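Local coordinates for Ice-binding protein (PDB 5UYT) that probably binds to ice crystals and limits their growth, as a bacterial antifreeze protein built from two right-handed beta-solenoid domains in tandem, at residues V222-I226 with A416-C422; V209-P213 with T308-Y312; T17-N23 with N37-F43. All coordinates share one frame; numbering follows the deposited sequence.

Interaction 1. Residues V222-I226 with A416-C422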
loop_
_atom_site.group_PDB
_atom_site.type_symbol
_atom_site.label_atom_id
_atom_site.label_comp_id
_atom_site.label_asym_id
_atom_site.label_seq_id
_atom_site.Cartn_x
_atom_site.Cartn_y
_atom_site.Cartn_z
ATOM N N VAL A 222 -15.431 2.081 21.520
ATOM C CA VAL A 222 -14.310 1.113 21.573
ATOM C C VAL A 222 -14.712 -0.208 22.275
ATOM O O VAL A 222 -14.130 -1.271 22.005
ATOM C CB VAL A 222 -13.030 1.686 22.263
ATOM C CG1 VAL A 222 -13.143 1.672 23.773
ATOM C CG2 VAL A 222 -11.788 0.916 21.813
ATOM N N CYS A 223 -15.734 -0.142 23.132
ATOM C CA CYS A 223 -16.230 -1.334 23.828
ATOM C C CYS A 223 -17.264 -2.121 23.056
ATOM O O CYS A 223 -17.675 -3.179 23.530
ATOM C CB CYS A 223 -16.806 -0.963 25.211
ATOM S SG CYS A 223 -15.508 -0.353 26.319
ATOM N N TYR A 224 -17.678 -1.621 21.889
ATOM C CA TYR A 224 -18.645 -2.359 21.071
ATOM C C TYR A 224 -17.953 -3.008 19.886
ATOM O O TYR A 224 -16.960 -2.487 19.383
ATOM C CB TYR A 224 -19.727 -1.416 20.552
ATOM C CG TYR A 224 -20.823 -1.100 21.534
ATOM C CD1 TYR A 224 -22.064 -1.739 21.442
ATOM C CD2 TYR A 224 -20.640 -0.143 22.534
ATOM C CE1 TYR A 224 -23.070 -1.443 22.348
ATOM C CE2 TYR A 224 -21.642 0.165 23.439
ATOM C CZ TYR A 224 -22.862 -0.487 23.322
ATOM O OH TYR A 224 -23.869 -0.183 24.182
ATOM N N THR A 225 -18.519 -4.107 19.416
ATOM C CA THR A 225 -18.011 -4.796 18.276
ATOM C C THR A 225 -18.993 -4.722 17.112
ATOM O O THR A 225 -18.562 -4.693 15.957
ATOM C CB THR A 225 -17.688 -6.245 18.667
ATOM O OG1 THR A 225 -16.758 -6.207 19.759
ATOM C CG2 THR A 225 -17.078 -7.032 17.496
ATOM N N ILE A 226 -20.300 -4.786 17.393
ATOM C CA ILE A 226 -21.334 -4.664 16.356
ATOM C C ILE A 226 -22.342 -3.664 16.918
ATOM O O ILE A 226 -22.930 -3.915 17.996
ATOM C CB ILE A 226 -22.063 -6.005 16.097
ATOM C CG1 ILE A 226 -21.058 -7.120 15.780
ATOM C CG2 ILE A 226 -23.105 -5.859 14.987
ATOM C CD1 ILE A 226 -20.386 -7.019 14.427
ATOM N N ALA A 416 -16.699 -12.227 15.701
ATOM C CA ALA A 416 -16.236 -10.838 15.637
ATOM C C ALA A 416 -15.632 -10.487 16.979
ATOM O O ALA A 416 -16.288 -10.657 18.017
ATOM C CB ALA A 416 -17.415 -9.904 15.315
ATOM N N GLN A 417 -14.394 -9.991 16.965
ATOM C CA GLN A 417 -13.662 -9.739 18.188
ATOM C C GLN A 417 -13.050 -8.364 18.179
ATOM O O GLN A 417 -12.256 -8.038 17.305
ATOM C CB GLN A 417 -12.544 -10.804 18.398
ATOM C CG GLN A 417 -13.134 -12.234 18.560
ATOM C CD GLN A 417 -12.082 -13.333 18.636
ATOM O OE1 GLN A 417 -12.224 -14.406 17.981
ATOM N NE2 GLN A 417 -11.075 -13.118 19.428
ATOM N N MET A 418 -13.454 -7.533 19.138
ATOM C CA MET A 418 -12.925 -6.173 19.213
ATOM C C MET A 418 -11.416 -6.158 19.419
ATOM O O MET A 418 -10.835 -7.069 20.038
ATOM C CB MET A 418 -13.611 -5.398 20.346
ATOM C CG MET A 418 -13.343 -5.930 21.735
ATOM S SD MET A 418 -14.150 -4.868 22.983
ATOM C CE MET A 418 -13.717 -5.730 24.478
ATOM N N THR A 419 -10.788 -5.118 18.878
ATOM C CA THR A 419 -9.373 -4.834 19.064
ATOM C C THR A 419 -9.224 -4.003 20.363
ATOM O O THR A 419 -10.237 -3.516 20.899
ATOM C CB THR A 419 -8.846 -4.049 17.841
ATOM O OG1 THR A 419 -9.793 -3.014 17.527
ATOM C CG2 THR A 419 -8.750 -5.017 16.607
ATOM N N PRO A 420 -7.998 -3.876 20.895
ATOM C CA PRO A 420 -7.866 -3.311 22.262
ATOM C C PRO A 420 -8.288 -1.852 22.429
ATOM O O PRO A 420 -8.208 -1.032 21.497
ATOM C CB PRO A 420 -6.369 -3.444 22.567
ATOM C CG PRO A 420 -5.907 -4.549 21.689
ATOM C CD PRO A 420 -6.724 -4.468 20.431
ATOM N N GLY A 421 -8.699 -1.527 23.640
ATOM C CA GLY A 421 -8.920 -0.144 24.045
ATOM C C GLY A 421 -10.005 -0.070 25.109
ATOM O O GLY A 421 -10.055 0.860 25.873
ATOM N N CYS A 422 -10.899 -1.053 25.133
ATOM C CA CYS A 422 -11.965 -1.069 26.117
ATOM C C CYS A 422 -11.358 -1.343 27.493
ATOM O O CYS A 422 -10.486 -2.195 27.627
ATOM C CB CYS A 422 -13.024 -2.137 25.740
ATOM S SG CYS A 422 -14.488 -2.073 26.824
#
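Cys223 and Cys422 form a disulfide that ties the entry of the second right-handed beta-solenoid domain to the chain leaving its last strand, 415-417. The SG atoms of Cys223 and Cys422 lie 2.1 Å apart, and the torsion about the S-S bond, 98°, is close to the relaxed right angle. The two sulfurs reach each other from different torsions: in Cys422 SG stands anti to the backbone N (chi1 -173°), whereas in Cys223 it lies beside the backbone N. Val222 packs next to the bridge with both methyls. Its CG1 rests against the backbone of Cys422, 3.8 Å from Cys422 N, while CG2 sits over the backbone of Gly421. At this turn Gly421 has a positive phi, and its CA comes directly against Val222 CG2, at 3.8 Å.

Further toward the strand the contact passes to Met418 and Thr225, whose side chains cross at about a right angle. The extended Met418 chain carries SD to 3.7 Å from Val222 O, and that carbonyl accepts a hydrogen bond from Arg401 NH2. Arg401 also bonds through NE to Tyr224 O, so one guanidinium group of strand 397-404 holds the 222-224 backbone at two points. Thr225 OG1 passes 3.3 Å from Met418 CB, but its hydrogen-bond partner is Thr242 O. At the inner end of the contact the other branch of the threonine takes over, and Ala416 CB meets Thr225 CG2 at 3.6 Å.

Interaction 2. Residues V209-P213 with T308-Y312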
loop_
_atom_site.group_PDB
_atom_site.type_symbol
_atom_site.label_atom_id
_atom_site.label_comp_id
_atom_site.label_asym_id
_atom_site.label_seq_id
_atom_site.Cartn_x
_atom_site.Cartn_y
_atom_site.Cartn_z
ATOM N N VAL A 209 9.778 8.147 8.090
ATOM C CA VAL A 209 8.978 7.027 8.593
ATOM C C VAL A 209 7.509 7.401 8.511
ATOM O O VAL A 209 7.110 8.436 9.072
ATOM C CB VAL A 209 9.306 6.685 10.066
ATOM C CG1 VAL A 209 8.443 5.522 10.577
ATOM C CG2 VAL A 209 10.772 6.349 10.215
ATOM N N LEU A 210 6.708 6.583 7.830
ATOM C CA LEU A 210 5.274 6.871 7.700
ATOM C C LEU A 210 4.541 6.536 8.993
ATOM O O LEU A 210 4.736 5.438 9.569
ATOM C CB LEU A 210 4.660 6.100 6.517
ATOM C CG LEU A 210 5.178 6.447 5.113
ATOM C CD1 LEU A 210 4.561 5.520 4.045
ATOM C CD2 LEU A 210 4.926 7.905 4.777
ATOM N N THR A 211 3.694 7.471 9.430
ATOM C CA THR A 211 2.887 7.319 10.635
ATOM C C THR A 211 1.423 7.135 10.319
ATOM O O THR A 211 0.687 6.561 11.123
ATOM C CB THR A 211 3.004 8.547 11.568
ATOM O OG1 THR A 211 2.577 9.731 10.869
ATOM C CG2 THR A 211 4.419 8.739 12.011
ATOM N N GLY A 212 0.997 7.635 9.157
ATOM C CA GLY A 212 -0.430 7.768 8.894
ATOM C C GLY A 212 -0.995 8.932 9.726
ATOM O O GLY A 212 -0.248 9.630 10.445
ATOM N N PRO A 213 -2.309 9.160 9.623
ATOM C CA PRO A 213 -2.958 10.245 10.380
ATOM C C PRO A 213 -3.120 9.895 11.858
ATOM O O PRO A 213 -2.875 8.753 12.262
ATOM C CB PRO A 213 -4.332 10.340 9.710
ATOM C CG PRO A 213 -4.630 8.921 9.301
ATOM C CD PRO A 213 -3.286 8.394 8.824
ATOM N N THR A 308 0.107 1.483 2.505
ATOM C CA THR A 308 1.051 1.937 3.533
ATOM C C THR A 308 0.356 3.004 4.405
ATOM O O THR A 308 -0.781 3.421 4.094
ATOM C CB THR A 308 2.344 2.482 2.876
ATOM O OG1 THR A 308 2.010 3.385 1.811
ATOM C CG2 THR A 308 3.197 1.325 2.346
ATOM N N PRO A 309 0.999 3.426 5.522
ATOM C CA PRO A 309 0.261 4.276 6.452
ATOM C C PRO A 309 -0.047 5.668 5.864
ATOM O O PRO A 309 0.875 6.469 5.622
ATOM C CB PRO A 309 1.212 4.397 7.665
ATOM C CG PRO A 309 2.022 3.147 7.593
ATOM C CD PRO A 309 2.268 2.966 6.115
ATOM N N HIS A 310 -1.342 5.905 5.613
ATOM C CA HIS A 310 -1.850 7.106 4.930
ATOM C C HIS A 310 -3.359 7.179 5.193
ATOM O O HIS A 310 -3.968 6.200 5.628
ATOM C CB HIS A 310 -1.704 6.996 3.397
ATOM C CG HIS A 310 -0.296 7.118 2.886
ATOM N ND1 HIS A 310 0.414 6.027 2.430
ATOM C CD2 HIS A 310 0.516 8.191 2.730
ATOM C CE1 HIS A 310 1.607 6.420 2.012
ATOM N NE2 HIS A 310 1.704 7.728 2.197
ATOM N N THR A 311 -3.943 8.313 4.819
ATOM C CA THR A 311 -5.364 8.414 4.619
ATOM C C THR A 311 -5.639 8.241 3.113
ATOM O O THR A 311 -5.176 9.053 2.301
ATOM C CB THR A 311 -5.866 9.783 5.065
ATOM O OG1 THR A 311 -5.597 9.969 6.465
ATOM C CG2 THR A 311 -7.383 9.888 4.824
ATOM N N TYR A 312 -6.426 7.225 2.759
ATOM C CA TYR A 312 -6.750 6.949 1.346
ATOM C C TYR A 312 -8.170 7.362 1.066
ATOM O O TYR A 312 -9.020 7.306 1.966
ATOM C CB TYR A 312 -6.646 5.445 1.081
ATOM C CG TYR A 312 -5.221 4.969 1.128
ATOM C CD1 TYR A 312 -4.381 5.142 0.018
ATOM C CD2 TYR A 312 -4.683 4.395 2.294
ATOM C CE1 TYR A 312 -3.049 4.724 0.049
ATOM C CE2 TYR A 312 -3.351 3.976 2.333
ATOM C CZ TYR A 312 -2.544 4.141 1.206
ATOM O OH TYR A 312 -1.210 3.758 1.197
#
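The backbones of 209-213 and 308-312 run in roughly the same direction, 25° apart between their touching parts, and come nearest where Gly212 CA lies 4.3 Å from His310 CA. Their meeting is one of apolar side chains and prolines. Leu210 meets Pro309 with its own CB, 4.0 Å from Pro309 CD. Leu210 CD1 goes further, to 3.7 Å from His310 CE1 and 3.9 Å from Thr308 CB, touching both the imidazole, which it approaches obliquely, and the threonine. The ring of Pro309 in turn sets CB against the Thr211-Gly212 peptide, 3.6 Å from Gly212 N. Gly212 adopts a positive phi, and Thr211 OG1 hydrogen-bonds in plane to a lone pair of Gly212 O, bracing this bend locally. Beyond it, Pro213 crosses Thr311 at a slant, with CG 3.2 Å from Thr311 OG1.

The imidazole that Leu210 meets is fixed through ND1. His310 ND1 donates to Tyr312 OH, 27° out of the imidazole plane, and Tyr312 OH also accepts a nearly straight bond (167°) from Thr308 N. Asp47 of the first domain takes part as well, binding Tyr312 OH through OD1 and Thr308 OG1 through OD2.

The contact thus lies at the junction of the two domains. Segment 209-213 belongs to the linker between strands 198-200 and 224-228, and it is held to the second solenoid by a backbone hydrogen bond of Thr211 with Val335 and by Leu210 O accepting from Asn331 ND2. Strand 311-314, which 308-312 enters, pairs in parallel with strands 293-294 and 336-340, and Pro213 packs on Val337 of the latter.

Interaction 3. Residues T17-N23 with N37-F43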
loop_
_atom_site.group_PDB
_atom_site.type_symbol
_atom_site.label_atom_id
_atom_site.label_comp_id
_atom_site.label_asym_id
_atom_site.label_seq_id
_atom_site.Cartn_x
_atom_site.Cartn_y
_atom_site.Cartn_z
ATOM N N THR A 17 11.365 12.644 -16.784
ATOM C CA THR A 17 11.396 14.079 -17.000
ATOM C C THR A 17 10.646 14.451 -18.292
ATOM O O THR A 17 10.056 15.533 -18.400
ATOM C CB THR A 17 12.867 14.543 -16.989
ATOM O OG1 THR A 17 13.336 14.426 -15.639
ATOM C CG2 THR A 17 13.045 15.994 -17.502
ATOM N N ALA A 18 10.640 13.544 -19.265
ATOM C CA ALA A 18 9.960 13.812 -20.527
ATOM C C ALA A 18 9.619 12.515 -21.246
ATOM O O ALA A 18 10.508 11.745 -21.610
ATOM C CB ALA A 18 10.802 14.718 -21.416
ATOM N N GLY A 19 8.328 12.278 -21.447
ATOM C CA GLY A 19 7.877 11.130 -22.220
ATOM C C GLY A 19 6.636 10.491 -21.642
ATOM O O GLY A 19 6.180 10.866 -20.566
ATOM N N ALA A 20 6.095 9.522 -22.367
ATOM C CA ALA A 20 4.901 8.806 -21.919
ATOM C C ALA A 20 5.238 7.757 -20.872
ATOM O O ALA A 20 6.318 7.165 -20.897
ATOM C CB ALA A 20 4.208 8.155 -23.099
ATOM N N VAL A 21 4.312 7.554 -19.941
ATOM C CA VAL A 21 4.411 6.502 -18.941
ATOM C C VAL A 21 3.141 5.647 -19.067
ATOM O O VAL A 21 2.019 6.150 -18.893
ATOM C CB VAL A 21 4.546 7.109 -17.534
ATOM C CG1 VAL A 21 4.542 6.022 -16.460
ATOM C CG2 VAL A 21 5.804 7.954 -17.446
ATOM N N THR A 22 3.328 4.372 -19.413
ATOM C CA THR A 22 2.212 3.499 -19.780
ATOM C C THR A 22 2.265 2.183 -19.016
ATOM O O THR A 22 3.337 1.593 -18.878
ATOM C CB THR A 22 2.247 3.171 -21.288
ATOM O OG1 THR A 22 2.414 4.387 -22.039
ATOM C CG2 THR A 22 0.922 2.478 -21.708
ATOM N N ASN A 23 1.098 1.721 -18.571
ATOM C CA ASN A 23 0.937 0.392 -17.969
ATOM C C ASN A 23 0.065 -0.537 -18.824
ATOM O O ASN A 23 -0.830 -0.083 -19.558
ATOM C CB ASN A 23 0.296 0.509 -16.571
ATOM C CG ASN A 23 0.070 -0.850 -15.925
ATOM O OD1 ASN A 23 1.033 -1.552 -15.597
ATOM N ND2 ASN A 23 -1.199 -1.243 -15.766
ATOM N N ASN A 37 5.957 16.058 -18.504
ATOM C CA ASN A 37 5.406 16.645 -19.725
ATOM C C ASN A 37 4.226 15.920 -20.388
ATOM O O ASN A 37 3.869 16.248 -21.524
ATOM C CB ASN A 37 6.525 16.880 -20.770
ATOM C CG ASN A 37 6.929 15.606 -21.500
ATOM O OD1 ASN A 37 6.628 14.472 -21.062
ATOM N ND2 ASN A 37 7.619 15.784 -22.638
ATOM N N ALA A 38 3.645 14.941 -19.701
ATOM C CA ALA A 38 2.505 14.194 -20.232
ATOM C C ALA A 38 1.670 13.678 -19.068
ATOM O O ALA A 38 1.804 14.185 -17.947
ATOM C CB ALA A 38 2.975 13.051 -21.135
ATOM N N ALA A 39 0.819 12.680 -19.320
ATOM C CA ALA A 39 0.012 12.055 -18.282
ATOM C C ALA A 39 0.134 10.553 -18.429
ATOM O O ALA A 39 0.067 10.049 -19.548
ATOM C CB ALA A 39 -1.444 12.475 -18.402
ATOM N N SER A 40 0.293 9.844 -17.306
ATOM C CA SER A 40 0.464 8.402 -17.342
ATOM C C SER A 40 -0.866 7.771 -17.720
ATOM O O SER A 40 -1.931 8.292 -17.341
ATOM C CB SER A 40 0.938 7.885 -15.972
ATOM O OG SER A 40 2.069 8.656 -15.559
ATOM N N THR A 41 -0.827 6.662 -18.453
ATOM C CA THR A 41 -2.067 6.011 -18.870
ATOM C C THR A 41 -2.155 4.540 -18.508
ATOM O O THR A 41 -1.137 3.822 -18.464
ATOM C CB THR A 41 -2.323 6.136 -20.376
ATOM O OG1 THR A 41 -1.231 5.537 -21.074
ATOM C CG2 THR A 41 -2.453 7.600 -20.794
ATOM N N ASN A 42 -3.396 4.125 -18.240
ATOM C CA ASN A 42 -3.796 2.723 -18.052
ATOM C C ASN A 42 -3.260 2.070 -16.788
ATOM O O ASN A 42 -3.224 0.841 -16.708
ATOM C CB ASN A 42 -3.470 1.864 -19.304
ATOM C CG ASN A 42 -4.284 0.567 -19.376
ATOM O OD1 ASN A 42 -5.493 0.543 -19.096
ATOM N ND2 ASN A 42 -3.628 -0.517 -19.755
ATOM N N PHE A 43 -2.831 2.870 -15.808
ATOM C CA PHE A 43 -2.553 2.319 -14.478
ATOM C C PHE A 43 -3.842 1.996 -13.723
ATOM O O PHE A 43 -4.863 2.634 -13.961
ATOM C CB PHE A 43 -1.667 3.267 -13.658
ATOM C CG PHE A 43 -0.248 3.296 -14.143
ATOM C CD1 PHE A 43 0.723 2.498 -13.533
ATOM C CD2 PHE A 43 0.113 4.063 -15.256
ATOM C CE1 PHE A 43 2.027 2.498 -13.981
ATOM C CE2 PHE A 43 1.425 4.041 -15.726
ATOM C CZ PHE A 43 2.381 3.260 -15.087
HETATM O O HOH W 1 1.814 8.826 -20.978
#
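Asn23 and Asn42 exchange two hydrogen bonds where 17-23 and 37-43 run side by side. Asn42 ND2 donates to Asn23 O at 2.8 Å, approaching from above the carbonyl plane. Asn23 ND2 returns a bond to Asn42 O at 3.1 Å, nearly straight at 170° and within its own amide plane. The second proton of Asn23 ND2 can serve Gly25 O, while Asn23 OD1 is taken by Ser27 OG, so every polar atom of this buried amide has a partner.

Next to it a short parallel pairing centres on Thr22 and Thr41. Thr41 N donates to Val21 O at 2.9 Å and Asn23 N to Thr41 O at 3.1 Å, both almost in line with the carbonyl. Val21 O also receives a CA-H contact from Ser40. The pairing then gives way to a water, which accepts from Val21 N and donates to Ala39 O at 2.6 Å, linking the two segments where they are no longer directly bonded. At the far end Asn37 OD1 accepts from Gly19 N at 2.8 Å, and Gly19 O is bound by Thr35 OG1.

Phe43 presents one face to Asn23, whose CB stands 3.5 Å above the ring centre in a CH-pi contact. With chi1 near 178°, the Asn23 amide swings away from its own N and toward Asn42 while CB stays on the ring. Val21 CG1 adds to the packing, and Val33, Met50 and Val194 lie around the ring. Strand 21-24 beside a neighbouring coil in parallel register, paired through a single bridge over a packed interior, fits the right-handed beta-solenoid fold.

How the interactions relate
The three contacts are spread along the two tandem solenoid domains. Interaction 3 comes first in the chain and lies in the N-terminal domain, closing before either of the others begins. Interaction 2 follows where the linker meets the second domain, its centre about 26 Å from that of interaction 3. Interaction 1 lies in the second domain, about 23 Å from interaction 2 and 45 Å from interaction 3 between centres, on the opposite side of the chain's centre from the latter. Segments of interactions 1 and 2 alternate along the chain and reach the same group of parallel strands. Interaction 1 joins opening strand 224-228 to the chain after 415-417, and interaction 2 holds the linker against strand 311-314.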